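Local coordinates for protein glucose-6-phosphate isomerase (Plasmodium falciparum, PDB 3QKI) that probably catalyses the reversible conversion of alpha-D-glucose 6-phosphate to beta-D-fructose 6-phosphate, the isomerase step shared by glycolysis and gluconeogenesis, at residues L434-Q439 with A476-I481. Numbering follows the deposited sequence.
Sequences LIHQGQ and ADALAI
With chi1 of -75° in H436 and -76° in L479, both residues set CG beside their own backbone N and anti to the carbonyl carbon, which carries the imidazole and the branched end of L479 into the seam between two helices. These are the C-terminal ends of helices 428-437 and 464-481, packed beside the central sheet of one of the two alpha-beta-alpha (SIS) domains of the phosphoglucose isomerase fold. Meeting H436 at about a right angle, L479 drives its CD2 methyl over one face of the ring, a CH-pi contact 3.6 Å from the centroid and 20° off the normal, displaced a little toward the ring's rim. The same methyl reaches I435, whose CG2, anti to the backbone N, lies 3.7 Å from L479 CD2. I435 O is 3.4 Å from L479 CD2. I435 and L479 also both rest on V443 of strand 443-448, so the apolar side of the seam continues into the sheet. A478 brings its CB obliquely to within 3.8 Å of H436 CE1.

Both nitrogens of the buried ring have partners. NE2 hydrogen-bonds to Q475 OE1, one residue before segment 476-481, and ND1 to a water; these two bonds probably fix the turn of the imidazole about CB-CG, while the L479 methyl lies against one face. R511 bonds to I435 O and G438 O, and G553 of the second subunit packs on H436. In the ring plane, the water sits 2.8 Å from H436 ND1 and donates to A478 O at 2.7 Å.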
ATOM      1  N   LEU A 434      -7.430 -13.794   4.240  1.00 12.19           N
ATOM      2  CA  LEU A 434      -8.489 -13.525   3.262  1.00 11.04           C
ATOM      3  C   LEU A 434      -8.184 -14.198   1.910  1.00 14.49           C
ATOM      4  O   LEU A 434      -9.070 -14.831   1.331  1.00 13.53           O
ATOM      5  CB  LEU A 434      -8.706 -12.008   3.102  1.00 10.07           C
ATOM      6  CG  LEU A 434      -9.862 -11.563   2.205  1.00 14.10           C
ATOM      7  CD1 LEU A 434     -10.401 -10.256   2.617  1.00 12.81           C
ATOM      8  CD2 LEU A 434      -9.409 -11.416   0.754  1.00 16.70           C
ATOM      9  N   ILE A 435      -6.933 -14.101   1.443  1.00 11.66           N
ATOM     10  CA  ILE A 435      -6.494 -14.701   0.167  1.00 11.61           C
ATOM     11  C   ILE A 435      -6.667 -16.224   0.190  1.00 15.89           C
ATOM     12  O   ILE A 435      -6.970 -16.812  -0.853  1.00 15.09           O
ATOM     13  CB  ILE A 435      -5.075 -14.217  -0.267  1.00 13.39           C
ATOM     14  CG1 ILE A 435      -5.045 -12.668  -0.392  1.00 12.69           C
ATOM     15  CG2 ILE A 435      -4.611 -14.891  -1.586  1.00 11.91           C
ATOM     16  CD1 ILE A 435      -3.725 -12.018  -0.969  1.00 16.42           C
ATOM     17  N   HIS A 436      -6.525 -16.863   1.373  1.00 12.80           N
ATOM     18  CA  HIS A 436      -6.709 -18.319   1.480  1.00 12.19           C
ATOM     19  C   HIS A 436      -8.134 -18.729   1.768  1.00 17.45           C
ATOM     20  O   HIS A 436      -8.562 -19.769   1.268  1.00 16.67           O
ATOM     21  CB  HIS A 436      -5.784 -18.946   2.540  1.00 11.97           C
ATOM     22  CG  HIS A 436      -4.360 -19.042   2.086  1.00 14.78           C
ATOM     23  ND1 HIS A 436      -3.919 -20.112   1.299  1.00 15.25           N
ATOM     24  CD2 HIS A 436      -3.333 -18.183   2.269  1.00 15.77           C
ATOM     25  CE1 HIS A 436      -2.637 -19.877   1.067  1.00 14.64           C
ATOM     26  NE2 HIS A 436      -2.240 -18.729   1.619  1.00 15.04           N
ATOM     27  N   GLN A 437      -8.854 -17.967   2.625  1.00 15.75           N
ATOM     28  CA  GLN A 437     -10.185 -18.377   3.085  1.00 15.18           C
ATOM     29  C   GLN A 437     -11.361 -17.428   2.849  1.00 20.57           C
ATOM     30  O   GLN A 437     -12.510 -17.802   3.099  1.00 20.29           O
ATOM     31  CB  GLN A 437     -10.138 -18.839   4.567  1.00 16.46           C
ATOM     32  CG  GLN A 437      -9.346 -20.140   4.792  1.00 14.29           C
ATOM     33  CD  GLN A 437      -9.455 -20.609   6.226  1.00 22.53           C
ATOM     34  OE1 GLN A 437      -9.398 -19.826   7.180  1.00 16.08           O
ATOM     35  NE2 GLN A 437      -9.614 -21.911   6.421  1.00 18.47           N
ATOM     36  N   GLY A 438     -11.086 -16.212   2.435  1.00 16.31           N
ATOM     37  CA  GLY A 438     -12.140 -15.264   2.127  1.00 14.38           C
ATOM     38  C   GLY A 438     -12.349 -15.226   0.631  1.00 16.99           C
ATOM     39  O   GLY A 438     -12.170 -16.239  -0.064  1.00 17.53           O
ATOM     40  N   GLN A 439     -12.673 -14.049   0.110  1.00 12.81           N
ATOM     41  CA  GLN A 439     -12.868 -13.900  -1.321  1.00 13.59           C
ATOM     42  C   GLN A 439     -11.584 -14.237  -2.123  1.00 17.18           C
ATOM     43  O   GLN A 439     -10.462 -14.022  -1.617  1.00 15.32           O
ATOM     44  CB  GLN A 439     -13.461 -12.525  -1.634  1.00 15.41           C
ATOM     45  CG  GLN A 439     -12.522 -11.360  -1.477  1.00 30.25           C
ATOM     46  CD  GLN A 439     -13.206 -10.092  -1.896  1.00 42.19           C
ATOM     47  OE1 GLN A 439     -13.542  -9.254  -1.064  1.00 33.15           O
ATOM     48  NE2 GLN A 439     -13.488  -9.950  -3.180  1.00 27.56           N
ATOM     49  N   ALA A 476       2.131 -20.322  -3.322  1.00 15.11           N
ATOM     50  CA  ALA A 476       1.558 -20.597  -4.646  1.00 14.39           C
ATOM     51  C   ALA A 476       0.891 -21.996  -4.644  1.00 17.13           C
ATOM     52  O   ALA A 476      -0.253 -22.127  -5.073  1.00 16.22           O
ATOM     53  CB  ALA A 476       2.657 -20.530  -5.710  1.00 14.80           C
ATOM     54  N   ASP A 477       1.586 -23.013  -4.102  1.00 12.65           N
ATOM     55  CA  ASP A 477       1.043 -24.360  -4.007  1.00 12.67           C
ATOM     56  C   ASP A 477      -0.152 -24.468  -3.047  1.00 15.47           C
ATOM     57  O   ASP A 477      -1.126 -25.111  -3.407  1.00 13.13           O
ATOM     58  CB  ASP A 477       2.128 -25.376  -3.664  1.00 14.53           C
ATOM     59  CG  ASP A 477       3.093 -25.664  -4.811  1.00 26.01           C
ATOM     60  OD1 ASP A 477       2.769 -25.300  -5.982  1.00 25.81           O
ATOM     61  OD2 ASP A 477       4.176 -26.255  -4.542  1.00 27.34           O
ATOM     62  N   ALA A 478      -0.093 -23.826  -1.850  1.00 10.88           N
ATOM     63  CA  ALA A 478      -1.184 -23.849  -0.868  1.00 10.21           C
ATOM     64  C   ALA A 478      -2.472 -23.231  -1.486  1.00 14.19           C
ATOM     65  O   ALA A 478      -3.571 -23.769  -1.313  1.00 13.64           O
ATOM     66  CB  ALA A 478      -0.783 -23.096   0.410  1.00 10.60           C
ATOM     67  N   LEU A 479      -2.324 -22.127  -2.221  1.00 12.18           N
ATOM     68  CA  LEU A 479      -3.452 -21.462  -2.879  1.00 11.25           C
ATOM     69  C   LEU A 479      -4.072 -22.370  -3.940  1.00 14.61           C
ATOM     70  O   LEU A 479      -5.290 -22.498  -3.993  1.00 13.30           O
ATOM     71  CB  LEU A 479      -3.025 -20.111  -3.477  1.00 10.96           C
ATOM     72  CG  LEU A 479      -2.841 -18.961  -2.445  1.00 14.09           C
ATOM     73  CD1 LEU A 479      -2.168 -17.751  -3.094  1.00 14.47           C
ATOM     74  CD2 LEU A 479      -4.165 -18.568  -1.811  1.00 15.63           C
ATOM     75  N   ALA A 480      -3.232 -23.038  -4.733  1.00 11.76           N
ATOM     76  CA  ALA A 480      -3.684 -23.927  -5.805  1.00 11.76           C
ATOM     77  C   ALA A 480      -4.361 -25.197  -5.268  1.00 17.13           C
ATOM     78  O   ALA A 480      -5.491 -25.472  -5.652  1.00 17.10           O
ATOM     79  CB  ALA A 480      -2.517 -24.284  -6.723  1.00 11.64           C
ATOM     80  N   ILE A 481      -3.698 -25.930  -4.353  1.00 15.26           N
ATOM     81  CA  ILE A 481      -4.142 -27.239  -3.839  1.00 15.72           C
ATOM     82  C   ILE A 481      -5.131 -27.258  -2.677  1.00 17.95           C
ATOM     83  O   ILE A 481      -5.959 -28.163  -2.591  1.00 17.88           O
ATOM     84  CB  ILE A 481      -2.930 -28.227  -3.658  1.00 20.04           C
ATOM     85  CG1 ILE A 481      -2.142 -27.937  -2.360  1.00 22.15           C
ATOM     86  CG2 ILE A 481      -2.002 -28.221  -4.912  1.00 19.29           C
ATOM     87  CD1 ILE A 481      -1.191 -29.044  -1.875  1.00 33.05           C
TER
HETATM   88  O   HOH W   1      -5.300 -22.289   0.095  1.00 14.50           O